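Local coordinates for protein disulfide-isomerase A4 (Rattus norvegicus, PDB 3EC3) that catalyses the rearrangement of disulfide bonds in proteins of the endoplasmic reticulum, this fragment being its noncatalytic b and b' thioredoxin-like domains, at residues L76-P81 and K107-K112; E82-K87 and A114-G119; V28-F33 and K67-S72; L42-A47 and Y55-T60. The protein carries 1 engineered substitution. All coordinates share one frame; numbering follows the deposited sequence.

Contacts 1, 3 and 4 lie in the first thioredoxin-like domain, built on the sheet ordered 9-10, 57-60, 28-32, 75-79, 93-96. Their centres are about 11 to 12 Å apart, joined by neighbouring strands. Contact 4 lies inside the loop closed by contact 3; contact 1 follows both. Contacts 1 and 4 place helices 103-113 and 39-51 on one side of the sheet, and contact 3 places helix 63-69 on the other. Contact 2, centred about 12 Å from contact 1 and about 22 Å from contact 4, lies where the chain enters the second domain. Its segments alternate with those of contact 1, joined by hydrogen bonds Q80 NE2 to A114 O and Q80 O to Q85 NE2.

Contact 1: residues L76-P81 and K107-K112; sequences LVLMQP and KDYVVK
The C-terminal beta-beta-alpha half of a thioredoxin-like domain is closed here, where L76 and L78 of strand 75-79 pack beneath Y109 and V110 of helix 103-113. The short segments run nearly parallel, their axes 12° apart and 9.9 Å from each other at closest approach. The gap is filled by side chains, with one leucine methyl also touching the helix backbone, and all four of the direct side-chain pairings are apolar. L76 touches two helix residues. Its CG stands anti to the backbone N (chi1 -171°), which carries CD1 up between them. This methyl comes within 3.7 Å of Y109 CD1, approaching the ring obliquely, while the same L76 CD1 lies 4.0 Å from V110 CG2. The L76 side chain runs alongside that of Y109 but in the reverse direction, and lies roughly perpendicular to that of V110, so one methyl fills the notch between ring and valine. L78, two residues on and on the same face of the strand, approaches Y109 differently: its CD1 sits at the ring edge, near the ring plane, 4.4 Å from Y109 CD1. The chi1 of Y109 (-167°) swings the ring toward the strand, where it meets both leucines. Around this core, L76 also touches Y44 of helix 39-51, and the Y109 ring touches H93 and M95 of the edge strand 93-96, so the helix spans two adjacent strands. The second methyl of L78 turns to the helix backbone instead, with CD2 3.9 Å from V110 O and 4.0 Å from V110 CA.

Contact 2: residues E82-K87 and A114-G119; sequences EKFQSK and ALPLVG
F84 meets P116 where a loop of the first thioredoxin-like domain presses on the linker entering the second, so the contact belongs to the junction between the two folds. Its side chain can be followed outward. CB lies 3.8 Å from P116 CG, a carbon contact against the proline ring. One atom further, CG still faces the same P116 CG at 4.1 Å, approached obliquely. CG lies beside the backbone N (chi1 -56°), a setting that carries the ring along the linker. Its CD2 comes 4.0 Å from V118 O, while the CA of G119 sits over one face of the ring. On the opposite face K83 CG lies 3.8 Å above the ring centre, so the phenyl is sandwiched between a lysine chain and a glycine. A side chain at G119 would be difficult to fit, since a CB there would run into P116 CG.

Polar links flank this apolar wedge. E89 holds both segments, one carboxylate oxygen bonded to S86 OG and the other to L117 N. From helix 149-163 of the second domain, R156 bonds to V118 O through NE and to Q85 O through NH1. A water also spans the two segments, donating to F84 O at 2.6 Å and accepting from V118 N at 3.0 Å.

Contact 3: residues V28-F33 and K67-S72; sequences VILGVF and KFLKVS
L30 and L69 meet through different first torsions. L30 extends its CG away from the amide nitrogen (chi1 -173°), while L69 keeps CG anti to its carbonyl carbon, beside the N (chi1 -65°). The two side chains then cross at a slant, and their methyls come together with L30 CD2 only 3.4 Å from L69 CD1. This is tighter than usual van der Waals contact, suggesting close local packing of these two methyls. V32, two residues along the strand on the same face, meets the same methyl: its CG2 lies 4.3 Å from L69 CD1. The other branch, V32 CG1, reaches past the helix end to V71 CG2 at 4.2 Å. That same CG1 also lies 4.2 Å from S72 O, a carbonyl buried here without a polar partner in the model.

The turn between L69 and V71 makes this double contact possible. K70 has a positive phi of 61° and ends the helix in a Schellman motif, with K70 N bonded to K67 O at 3.0 Å; the chain reverses and delivers V71 back to the sheet. I29, between V28 and L30, touches Y44 of helix 39-51 and V110 of helix 103-113, whereas L30 and V32 face L69 of helix 63-69. The helices therefore cover both faces of the sheet, the three-layer alpha/beta/alpha arrangement of the thioredoxin fold.

Contact 4: residues L42-A47 and Y55-T60; sequences LQYQDA and YKFHHT
H58 O is gripped by Y44 OH, which donates a 2.6 Å hydrogen bond to it, and also by the backbone N of G31 in the neighbouring strand. The contact joins the helix and second strand of a beta-alpha-beta unit (strand 28-32, helix 39-51, strand 57-60) in the thioredoxin-like fold; helix and strand run almost antiparallel, their short axes 10.0 Å apart at closest approach. With CG trans to the amide nitrogen (chi1 175°), the phenol of Y44 spans that distance. Its hydroxyl meets the carbonyl at a C=O...donor angle of 142°, tilted from the carbonyl plane. Y44 OH lies in the plane of the F57 ring, at its edge, 3.5 Å from F57 CD2. The two aromatic rings are inclined at 69° with centroids 6.0 Å apart. A phenylalanine in place of Y44 would probably keep much of this ring packing but leave H58 O without its side-chain donor. Further along, Q45 and H59 share a partner on the N-terminal segment, S8, whose N bonds to Q45 OE1 and whose OG bonds to H59 ND1. Q45 NE2, hydrogen-bonded to Y41 OH, also approaches the imidazole obliquely, 3.9 Å from H59 CE1.

Contact 1: residues L76-P81 and K107-K112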
loop_
_atom_site.group_PDB
_atom_site.type_symbol
_atom_site.label_atom_id
_atom_site.label_comp_id
_atom_site.label_asym_id
_atom_site.label_seq_id
_atom_site.Cartn_x
_atom_site.Cartn_y
_atom_site.Cartn_z
ATOM N N LEU A 76 5.389 10.255 -14.371
ATOM C CA LEU A 76 5.680 9.293 -13.338
ATOM C C LEU A 76 4.360 8.524 -13.093
ATOM O O LEU A 76 3.312 9.147 -12.874
ATOM C CB LEU A 76 6.075 10.083 -12.097
ATOM C CG LEU A 76 6.654 9.485 -10.817
ATOM C CD1 LEU A 76 5.875 9.901 -9.577
ATOM C CD2 LEU A 76 7.047 7.994 -10.899
ATOM N N VAL A 77 4.401 7.190 -13.115
ATOM C CA VAL A 77 3.185 6.397 -13.036
ATOM C C VAL A 77 3.403 5.478 -11.832
ATOM O O VAL A 77 4.446 4.839 -11.732
ATOM C CB VAL A 77 2.978 5.562 -14.321
ATOM C CG1 VAL A 77 1.759 4.670 -14.175
ATOM C CG2 VAL A 77 2.878 6.483 -15.583
ATOM N N LEU A 78 2.430 5.424 -10.928
ATOM C CA LEU A 78 2.491 4.514 -9.792
ATOM C C LEU A 78 1.292 3.594 -9.904
ATOM O O LEU A 78 0.129 4.077 -10.064
ATOM C CB LEU A 78 2.411 5.264 -8.471
ATOM C CG LEU A 78 3.758 5.615 -7.805
ATOM C CD1 LEU A 78 4.278 6.800 -8.483
ATOM C CD2 LEU A 78 3.524 5.906 -6.276
HETATM N N MSE A 79 1.559 2.298 -9.816
HETATM C CA MSE A 79 0.525 1.309 -9.918
HETATM C C MSE A 79 0.694 0.297 -8.804
HETATM O O MSE A 79 1.803 0.107 -8.294
HETATM C CB MSE A 79 0.629 0.616 -11.267
HETATM C CG MSE A 79 0.367 1.545 -12.423
HETATM SE SE MSE A 79 0.669 0.612 -14.115
HETATM C CE MSE A 79 2.618 0.710 -14.113
ATOM N N GLN A 80 -0.398 -0.340 -8.394
ATOM C CA GLN A 80 -0.283 -1.393 -7.390
ATOM C C GLN A 80 -0.393 -2.750 -8.083
ATOM O O GLN A 80 -1.071 -2.857 -9.086
ATOM C CB GLN A 80 -1.422 -1.261 -6.352
ATOM C CG GLN A 80 -1.328 -0.008 -5.525
ATOM C CD GLN A 80 -0.149 0.005 -4.554
ATOM O OE1 GLN A 80 0.426 -1.030 -4.210
ATOM N NE2 GLN A 80 0.208 1.188 -4.110
ATOM N N PRO A 81 0.189 -3.799 -7.487
ATOM C CA PRO A 81 -0.022 -5.146 -7.983
ATOM C C PRO A 81 -1.550 -5.480 -7.956
ATOM O O PRO A 81 -2.256 -4.896 -7.145
ATOM C CB PRO A 81 0.668 -6.014 -6.955
ATOM C CG PRO A 81 1.548 -5.142 -6.143
ATOM C CD PRO A 81 1.026 -3.742 -6.276
ATOM N N LYS A 107 9.313 13.202 -5.138
ATOM C CA LYS A 107 9.503 12.449 -3.910
ATOM C C LYS A 107 8.219 12.475 -3.074
ATOM O O LYS A 107 7.780 11.438 -2.607
ATOM C CB LYS A 107 10.734 12.990 -3.161
ATOM C CG LYS A 107 10.892 12.521 -1.721
ATOM C CD LYS A 107 12.226 12.967 -1.046
ATOM C CE LYS A 107 13.140 13.902 -1.931
ATOM N NZ LYS A 107 14.195 14.656 -1.137
ATOM N N ASP A 108 7.615 13.655 -2.922
ATOM C CA ASP A 108 6.328 13.784 -2.242
ATOM C C ASP A 108 5.212 12.923 -2.839
ATOM O O ASP A 108 4.494 12.273 -2.091
ATOM C CB ASP A 108 5.886 15.253 -2.227
ATOM C CG ASP A 108 6.668 16.097 -1.227
ATOM O OD1 ASP A 108 7.560 15.581 -0.511
ATOM O OD2 ASP A 108 6.381 17.301 -1.173
ATOM N N TYR A 109 5.056 12.935 -4.170
ATOM C CA TYR A 109 3.975 12.187 -4.851
ATOM C C TYR A 109 4.119 10.667 -4.627
ATOM O O TYR A 109 3.116 9.950 -4.414
ATOM C CB TYR A 109 4.004 12.481 -6.349
ATOM C CG TYR A 109 2.792 12.044 -7.141
ATOM C CD1 TYR A 109 2.785 10.836 -7.811
ATOM C CD2 TYR A 109 1.668 12.864 -7.236
ATOM C CE1 TYR A 109 1.692 10.437 -8.566
ATOM C CE2 TYR A 109 0.569 12.483 -7.976
ATOM C CZ TYR A 109 0.594 11.260 -8.638
ATOM O OH TYR A 109 -0.492 10.861 -9.368
ATOM N N VAL A 110 5.355 10.178 -4.704
ATOM C CA VAL A 110 5.653 8.756 -4.444
ATOM C C VAL A 110 5.266 8.390 -3.012
ATOM O O VAL A 110 4.594 7.415 -2.786
ATOM C CB VAL A 110 7.160 8.441 -4.696
ATOM C CG1 VAL A 110 7.487 7.050 -4.212
ATOM C CG2 VAL A 110 7.488 8.593 -6.190
ATOM N N VAL A 111 5.681 9.198 -2.036
ATOM C CA VAL A 111 5.350 8.886 -0.634
ATOM C C VAL A 111 3.823 8.923 -0.448
ATOM O O VAL A 111 3.246 7.970 0.059
ATOM C CB VAL A 111 6.124 9.787 0.386
ATOM C CG1 VAL A 111 5.651 9.541 1.844
ATOM C CG2 VAL A 111 7.642 9.533 0.284
ATOM N N LYS A 112 3.195 9.975 -0.939
ATOM C CA LYS A 112 1.756 10.137 -0.868
ATOM C C LYS A 112 1.016 8.923 -1.403
ATOM O O LYS A 112 0.110 8.403 -0.730
ATOM C CB LYS A 112 1.327 11.404 -1.619
ATOM C CG LYS A 112 -0.194 11.607 -1.656
ATOM C CD LYS A 112 -0.564 12.997 -2.079
ATOM C CE LYS A 112 -2.079 13.166 -2.167
ATOM N NZ LYS A 112 -2.423 14.504 -2.787
#

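Contact 2: residues E82-K87 and A114-G119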
loop_
_atom_site.group_PDB
_atom_site.type_symbol
_atom_site.label_atom_id
_atom_site.label_comp_id
_atom_site.label_asym_id
_atom_site.label_seq_id
_atom_site.Cartn_x
_atom_site.Cartn_y
_atom_site.Cartn_z
ATOM N N GLU A 82 -2.005 -6.388 -8.814
ATOM C CA GLU A 82 -3.411 -6.758 -8.921
ATOM C C GLU A 82 -3.980 -7.121 -7.540
ATOM O O GLU A 82 -5.136 -6.795 -7.238
ATOM C CB GLU A 82 -3.602 -8.010 -9.812
ATOM C CG GLU A 82 -3.405 -7.834 -11.330
ATOM C CD GLU A 82 -4.203 -8.907 -12.210
ATOM O OE1 GLU A 82 -4.739 -9.913 -11.688
ATOM O OE2 GLU A 82 -4.312 -8.705 -13.453
ATOM N N LYS A 83 -3.208 -7.858 -6.738
ATOM C CA LYS A 83 -3.734 -8.296 -5.401
ATOM C C LYS A 83 -4.100 -7.110 -4.473
ATOM O O LYS A 83 -4.844 -7.291 -3.499
ATOM C CB LYS A 83 -2.716 -9.251 -4.743
ATOM C CG LYS A 83 -1.348 -8.582 -4.460
ATOM C CD LYS A 83 -0.393 -9.466 -3.580
ATOM C CE LYS A 83 0.009 -10.806 -4.272
ATOM N NZ LYS A 83 0.786 -10.492 -5.549
ATOM N N PHE A 84 -3.591 -5.913 -4.766
ATOM C CA PHE A 84 -3.907 -4.701 -3.976
ATOM C C PHE A 84 -4.804 -3.675 -4.624
ATOM O O PHE A 84 -5.099 -2.614 -4.007
ATOM C CB PHE A 84 -2.671 -4.014 -3.415
ATOM C CG PHE A 84 -1.846 -4.924 -2.595
ATOM C CD1 PHE A 84 -0.466 -4.969 -2.794
ATOM C CD2 PHE A 84 -2.449 -5.798 -1.664
ATOM C CE1 PHE A 84 0.309 -5.858 -2.046
ATOM C CE2 PHE A 84 -1.669 -6.675 -0.929
ATOM C CZ PHE A 84 -0.303 -6.689 -1.135
ATOM N N GLN A 85 -5.301 -3.986 -5.833
ATOM C CA GLN A 85 -6.192 -3.030 -6.538
ATOM C C GLN A 85 -7.578 -3.114 -5.917
ATOM O O GLN A 85 -7.884 -4.087 -5.221
ATOM C CB GLN A 85 -6.292 -3.455 -8.019
ATOM C CG GLN A 85 -4.968 -3.178 -8.709
ATOM C CD GLN A 85 -4.870 -3.771 -10.099
ATOM O OE1 GLN A 85 -5.786 -4.435 -10.582
ATOM N NE2 GLN A 85 -3.709 -3.561 -10.735
ATOM N N SER A 86 -8.459 -2.133 -6.199
ATOM C CA SER A 86 -9.836 -2.216 -5.685
ATOM C C SER A 86 -10.740 -1.385 -6.560
ATOM O O SER A 86 -10.259 -0.533 -7.338
ATOM C CB SER A 86 -9.983 -1.729 -4.233
ATOM O OG SER A 86 -9.989 -0.288 -4.183
ATOM N N LYS A 87 -12.040 -1.609 -6.410
ATOM C CA LYS A 87 -13.035 -0.787 -7.154
ATOM C C LYS A 87 -12.981 0.698 -6.816
ATOM O O LYS A 87 -13.543 1.531 -7.556
ATOM C CB LYS A 87 -14.460 -1.269 -6.823
ATOM C CG LYS A 87 -14.613 -2.718 -6.808
ATOM C CD LYS A 87 -16.039 -3.117 -6.357
ATOM C CE LYS A 87 -16.335 -2.802 -4.892
ATOM N NZ LYS A 87 -17.490 -3.663 -4.435
ATOM N N ALA A 114 2.159 5.716 -2.439
ATOM C CA ALA A 114 2.740 4.388 -2.463
ATOM C C ALA A 114 1.921 3.328 -1.735
ATOM O O ALA A 114 2.192 2.151 -1.937
ATOM C CB ALA A 114 4.146 4.420 -1.907
ATOM N N LEU A 115 0.976 3.710 -0.866
ATOM C CA LEU A 115 0.245 2.680 -0.168
ATOM C C LEU A 115 -1.114 2.467 -0.833
ATOM O O LEU A 115 -1.782 3.444 -1.138
ATOM C CB LEU A 115 -0.006 3.027 1.322
ATOM C CG LEU A 115 1.074 2.826 2.388
ATOM C CD1 LEU A 115 0.432 3.194 3.703
ATOM C CD2 LEU A 115 1.593 1.408 2.404
ATOM N N PRO A 116 -1.542 1.213 -0.959
ATOM C CA PRO A 116 -2.921 1.033 -1.390
ATOM C C PRO A 116 -3.918 1.354 -0.272
ATOM O O PRO A 116 -3.535 1.476 0.906
ATOM C CB PRO A 116 -3.003 -0.437 -1.710
ATOM C CG PRO A 116 -1.980 -1.130 -1.008
ATOM C CD PRO A 116 -0.858 -0.069 -0.753
ATOM N N LEU A 117 -5.186 1.507 -0.640
ATOM C CA LEU A 117 -6.236 1.673 0.348
ATOM C C LEU A 117 -6.194 0.567 1.393
ATOM O O LEU A 117 -6.300 0.841 2.592
ATOM C CB LEU A 117 -7.594 1.549 -0.347
ATOM C CG LEU A 117 -8.713 2.500 -0.005
ATOM C CD1 LEU A 117 -10.078 1.969 -0.385
ATOM C CD2 LEU A 117 -8.624 3.254 1.369
ATOM N N VAL A 118 -6.040 -0.678 0.964
ATOM C CA VAL A 118 -5.800 -1.784 1.940
ATOM C C VAL A 118 -4.692 -2.703 1.453
ATOM O O VAL A 118 -4.912 -3.579 0.600
ATOM C CB VAL A 118 -7.063 -2.617 2.275
ATOM C CG1 VAL A 118 -6.714 -3.708 3.337
ATOM C CG2 VAL A 118 -8.158 -1.751 2.845
ATOM N N GLY A 119 -3.495 -2.455 1.983
ATOM C CA GLY A 119 -2.306 -3.228 1.659
ATOM C C GLY A 119 -2.067 -4.312 2.677
ATOM O O GLY A 119 -2.897 -4.534 3.564
HETATM O O HOH W 1 -6.340 -1.579 -1.926
#

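Contact 3: residues V28-F33 and K67-S72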
loop_
_atom_site.group_PDB
_atom_site.type_symbol
_atom_site.label_atom_id
_atom_site.label_comp_id
_atom_site.label_asym_id
_atom_site.label_seq_id
_atom_site.Cartn_x
_atom_site.Cartn_y
_atom_site.Cartn_z
ATOM N N VAL A 28 4.534 -0.383 -7.787
ATOM C CA VAL A 28 5.316 -0.307 -8.999
ATOM C C VAL A 28 5.453 1.179 -9.368
ATOM O O VAL A 28 4.443 1.835 -9.680
ATOM C CB VAL A 28 4.583 -1.016 -10.137
ATOM C CG1 VAL A 28 5.396 -0.915 -11.452
ATOM C CG2 VAL A 28 4.249 -2.510 -9.730
ATOM N N ILE A 29 6.690 1.677 -9.353
ATOM C CA ILE A 29 6.951 3.055 -9.631
ATOM C C ILE A 29 7.677 3.127 -10.967
ATOM O O ILE A 29 8.775 2.554 -11.127
ATOM C CB ILE A 29 7.804 3.688 -8.518
ATOM C CG1 ILE A 29 7.112 3.504 -7.145
ATOM C CG2 ILE A 29 7.999 5.146 -8.800
ATOM C CD1 ILE A 29 8.089 3.834 -5.954
ATOM N N LEU A 30 7.044 3.800 -11.920
ATOM C CA LEU A 30 7.517 3.793 -13.294
ATOM C C LEU A 30 7.652 5.185 -13.879
ATOM O O LEU A 30 6.627 5.840 -14.146
ATOM C CB LEU A 30 6.566 3.010 -14.158
ATOM C CG LEU A 30 7.099 2.824 -15.584
ATOM C CD1 LEU A 30 8.428 2.132 -15.646
ATOM C CD2 LEU A 30 6.058 2.041 -16.403
ATOM N N GLY A 31 8.878 5.573 -14.192
ATOM C CA GLY A 31 9.119 6.828 -14.938
ATOM C C GLY A 31 9.005 6.565 -16.434
ATOM O O GLY A 31 9.711 5.689 -16.971
ATOM N N VAL A 32 8.172 7.334 -17.138
ATOM C CA VAL A 32 8.001 7.103 -18.587
ATOM C C VAL A 32 8.486 8.349 -19.310
ATOM O O VAL A 32 7.824 9.389 -19.250
ATOM C CB VAL A 32 6.511 6.869 -18.942
ATOM C CG1 VAL A 32 6.311 6.619 -20.478
ATOM C CG2 VAL A 32 5.897 5.679 -18.100
ATOM N N PHE A 33 9.589 8.228 -20.024
ATOM C CA PHE A 33 10.330 9.380 -20.563
ATOM C C PHE A 33 10.731 9.178 -21.993
ATOM O O PHE A 33 10.616 8.082 -22.514
ATOM C CB PHE A 33 11.505 9.716 -19.628
ATOM C CG PHE A 33 11.022 10.186 -18.272
ATOM C CD1 PHE A 33 11.105 9.334 -17.161
ATOM C CD2 PHE A 33 10.383 11.443 -18.147
ATOM C CE1 PHE A 33 10.616 9.743 -15.909
ATOM C CE2 PHE A 33 9.872 11.858 -16.910
ATOM C CZ PHE A 33 9.986 10.997 -15.783
ATOM N N LYS A 67 2.022 3.415 -24.641
ATOM C CA LYS A 67 0.712 3.078 -25.292
ATOM C C LYS A 67 -0.091 2.075 -24.475
ATOM O O LYS A 67 -1.268 2.330 -24.136
ATOM C CB LYS A 67 0.932 2.598 -26.743
ATOM C CG LYS A 67 1.595 3.664 -27.587
ATOM C CD LYS A 67 1.855 3.287 -29.065
ATOM C CE LYS A 67 2.683 4.385 -29.739
ATOM N NZ LYS A 67 3.345 3.903 -30.998
ATOM N N PHE A 68 0.537 0.950 -24.122
ATOM C CA PHE A 68 -0.093 -0.025 -23.222
ATOM C C PHE A 68 -0.618 0.616 -21.949
ATOM O O PHE A 68 -1.728 0.290 -21.507
ATOM C CB PHE A 68 0.861 -1.183 -22.880
ATOM C CG PHE A 68 0.363 -2.095 -21.792
ATOM C CD1 PHE A 68 0.805 -1.938 -20.480
ATOM C CD2 PHE A 68 -0.534 -3.124 -22.078
ATOM C CE1 PHE A 68 0.348 -2.807 -19.454
ATOM C CE2 PHE A 68 -0.998 -3.984 -21.058
ATOM C CZ PHE A 68 -0.559 -3.827 -19.755
ATOM N N LEU A 69 0.166 1.511 -21.353
ATOM C CA LEU A 69 -0.206 2.127 -20.083
ATOM C C LEU A 69 -1.178 3.277 -20.235
ATOM O O LEU A 69 -1.593 3.871 -19.234
ATOM C CB LEU A 69 1.014 2.659 -19.345
ATOM C CG LEU A 69 2.018 1.619 -18.873
ATOM C CD1 LEU A 69 3.153 2.350 -18.174
ATOM C CD2 LEU A 69 1.337 0.586 -17.974
ATOM N N LYS A 70 -1.487 3.614 -21.472
ATOM C CA LYS A 70 -2.388 4.697 -21.812
ATOM C C LYS A 70 -1.898 6.082 -21.300
ATOM O O LYS A 70 -2.692 6.926 -20.889
ATOM C CB LYS A 70 -3.843 4.313 -21.408
ATOM C CG LYS A 70 -4.329 3.031 -22.137
ATOM C CD LYS A 70 -5.907 2.918 -22.283
ATOM C CE LYS A 70 -6.314 2.315 -23.648
ATOM N NZ LYS A 70 -7.813 2.403 -23.957
ATOM N N VAL A 71 -0.586 6.313 -21.378
ATOM C CA VAL A 71 0.023 7.594 -20.956
ATOM C C VAL A 71 0.898 8.159 -22.060
ATOM O O VAL A 71 1.446 7.400 -22.866
ATOM C CB VAL A 71 0.898 7.459 -19.658
ATOM C CG1 VAL A 71 0.086 6.939 -18.467
ATOM C CG2 VAL A 71 2.155 6.596 -19.894
ATOM N N SER A 72 1.057 9.475 -22.118
ATOM C CA SER A 72 2.062 10.028 -23.040
ATOM C C SER A 72 3.428 10.019 -22.326
ATOM O O SER A 72 3.523 9.629 -21.145
ATOM C CB SER A 72 1.683 11.425 -23.538
ATOM O OG SER A 72 1.362 12.250 -22.438
#

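Contact 4: residues L42-A47 and Y55-T60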
loop_
_atom_site.group_PDB
_atom_site.type_symbol
_atom_site.label_atom_id
_atom_site.label_comp_id
_atom_site.label_asym_id
_atom_site.label_seq_id
_atom_site.Cartn_x
_atom_site.Cartn_y
_atom_site.Cartn_z
ATOM N N LEU A 42 15.858 12.966 -15.680
ATOM C CA LEU A 42 16.970 13.262 -14.787
ATOM C C LEU A 42 16.445 13.695 -13.425
ATOM O O LEU A 42 17.013 13.330 -12.394
ATOM C CB LEU A 42 17.887 14.355 -15.405
ATOM C CG LEU A 42 18.606 13.902 -16.691
ATOM C CD1 LEU A 42 19.470 15.040 -17.135
ATOM C CD2 LEU A 42 19.519 12.693 -16.466
ATOM N N GLN A 43 15.345 14.442 -13.427
ATOM C CA GLN A 43 14.681 14.841 -12.201
ATOM C C GLN A 43 14.122 13.599 -11.447
ATOM O O GLN A 43 14.187 13.480 -10.201
ATOM C CB GLN A 43 13.539 15.803 -12.530
ATOM C CG GLN A 43 13.977 17.219 -12.869
ATOM C CD GLN A 43 14.872 17.848 -11.795
ATOM O OE1 GLN A 43 16.099 17.833 -11.899
ATOM N NE2 GLN A 43 14.263 18.403 -10.782
ATOM N N TYR A 44 13.580 12.670 -12.214
ATOM C CA TYR A 44 13.080 11.393 -11.653
ATOM C C TYR A 44 14.211 10.603 -10.981
ATOM O O TYR A 44 14.053 10.150 -9.839
ATOM C CB TYR A 44 12.420 10.584 -12.783
ATOM C CG TYR A 44 11.974 9.179 -12.361
ATOM C CD1 TYR A 44 12.581 8.045 -12.885
ATOM C CD2 TYR A 44 10.930 9.011 -11.455
ATOM C CE1 TYR A 44 12.167 6.763 -12.498
ATOM C CE2 TYR A 44 10.516 7.755 -11.057
ATOM C CZ TYR A 44 11.157 6.626 -11.584
ATOM O OH TYR A 44 10.699 5.364 -11.206
ATOM N N GLN A 45 15.369 10.485 -11.654
ATOM C CA GLN A 45 16.516 9.748 -11.097
ATOM C C GLN A 45 17.022 10.409 -9.806
ATOM O O GLN A 45 17.487 9.715 -8.922
ATOM C CB GLN A 45 17.682 9.555 -12.119
ATOM C CG GLN A 45 17.508 8.393 -13.192
ATOM C CD GLN A 45 17.726 6.926 -12.647
ATOM O OE1 GLN A 45 17.587 6.672 -11.442
ATOM N NE2 GLN A 45 18.042 5.966 -13.556
ATOM N N ASP A 46 16.973 11.744 -9.743
ATOM C CA ASP A 46 17.337 12.520 -8.521
ATOM C C ASP A 46 16.413 12.166 -7.344
ATOM O O ASP A 46 16.887 11.835 -6.253
ATOM C CB ASP A 46 17.261 14.004 -8.851
ATOM C CG ASP A 46 17.880 14.898 -7.789
ATOM O OD1 ASP A 46 17.845 14.570 -6.583
ATOM O OD2 ASP A 46 18.375 15.975 -8.182
ATOM N N ALA A 47 15.108 12.235 -7.582
ATOM C CA ALA A 47 14.100 11.779 -6.618
ATOM C C ALA A 47 14.275 10.312 -6.173
ATOM O O ALA A 47 14.136 9.979 -4.981
ATOM C CB ALA A 47 12.700 11.966 -7.204
ATOM N N TYR A 55 12.130 2.412 -1.568
ATOM C CA TYR A 55 11.320 1.952 -2.723
ATOM C C TYR A 55 12.186 1.431 -3.851
ATOM O O TYR A 55 13.354 1.798 -3.961
ATOM C CB TYR A 55 10.470 3.098 -3.280
ATOM C CG TYR A 55 9.566 3.747 -2.276
ATOM C CD1 TYR A 55 9.985 4.880 -1.575
ATOM C CD2 TYR A 55 8.286 3.236 -2.019
ATOM C CE1 TYR A 55 9.174 5.491 -0.655
ATOM C CE2 TYR A 55 7.459 3.845 -1.080
ATOM C CZ TYR A 55 7.918 4.977 -0.411
ATOM O OH TYR A 55 7.116 5.605 0.506
ATOM N N LYS A 56 11.602 0.599 -4.717
ATOM C CA LYS A 56 12.259 0.205 -5.971
ATOM C C LYS A 56 11.698 1.106 -7.074
ATOM O O LYS A 56 10.462 1.275 -7.161
ATOM C CB LYS A 56 11.899 -1.242 -6.354
ATOM C CG LYS A 56 12.373 -2.357 -5.381
ATOM C CD LYS A 56 13.758 -2.795 -5.729
ATOM C CE LYS A 56 14.757 -2.265 -4.721
ATOM N NZ LYS A 56 16.118 -2.862 -4.917
ATOM N N PHE A 57 12.578 1.601 -7.943
ATOM C CA PHE A 57 12.187 2.484 -9.054
ATOM C C PHE A 57 12.513 1.890 -10.430
ATOM O O PHE A 57 13.601 1.265 -10.610
ATOM C CB PHE A 57 12.952 3.806 -8.875
ATOM C CG PHE A 57 12.497 4.599 -7.683
ATOM C CD1 PHE A 57 13.031 4.349 -6.421
ATOM C CD2 PHE A 57 11.538 5.604 -7.821
ATOM C CE1 PHE A 57 12.609 5.085 -5.309
ATOM C CE2 PHE A 57 11.132 6.368 -6.721
ATOM C CZ PHE A 57 11.664 6.086 -5.447
ATOM N N HIS A 58 11.618 2.089 -11.407
ATOM C CA HIS A 58 11.866 1.626 -12.753
ATOM C C HIS A 58 11.625 2.794 -13.701
ATOM O O HIS A 58 10.993 3.797 -13.292
ATOM C CB HIS A 58 10.937 0.484 -13.116
ATOM C CG HIS A 58 11.031 -0.662 -12.157
ATOM N ND1 HIS A 58 11.883 -1.722 -12.353
ATOM C CD2 HIS A 58 10.447 -0.859 -10.945
ATOM C CE1 HIS A 58 11.783 -2.562 -11.327
ATOM N NE2 HIS A 58 10.908 -2.064 -10.462
ATOM N N HIS A 59 12.114 2.642 -14.926
ATOM C CA HIS A 59 11.858 3.659 -15.970
ATOM C C HIS A 59 11.758 3.021 -17.307
ATOM O O HIS A 59 12.217 1.911 -17.503
ATOM C CB HIS A 59 12.938 4.758 -15.978
ATOM C CG HIS A 59 14.305 4.262 -16.319
ATOM N ND1 HIS A 59 15.186 3.803 -15.373
ATOM C CD2 HIS A 59 14.949 4.172 -17.508
ATOM C CE1 HIS A 59 16.325 3.464 -15.958
ATOM N NE2 HIS A 59 16.213 3.691 -17.258
ATOM N N THR A 60 11.104 3.700 -18.241
ATOM C CA THR A 60 11.071 3.195 -19.586
ATOM C C THR A 60 11.073 4.353 -20.574
ATOM O O THR A 60 10.551 5.450 -20.270
ATOM C CB THR A 60 9.822 2.264 -19.804
ATOM O OG1 THR A 60 9.909 1.675 -21.099
ATOM C CG2 THR A 60 8.517 3.047 -19.713
#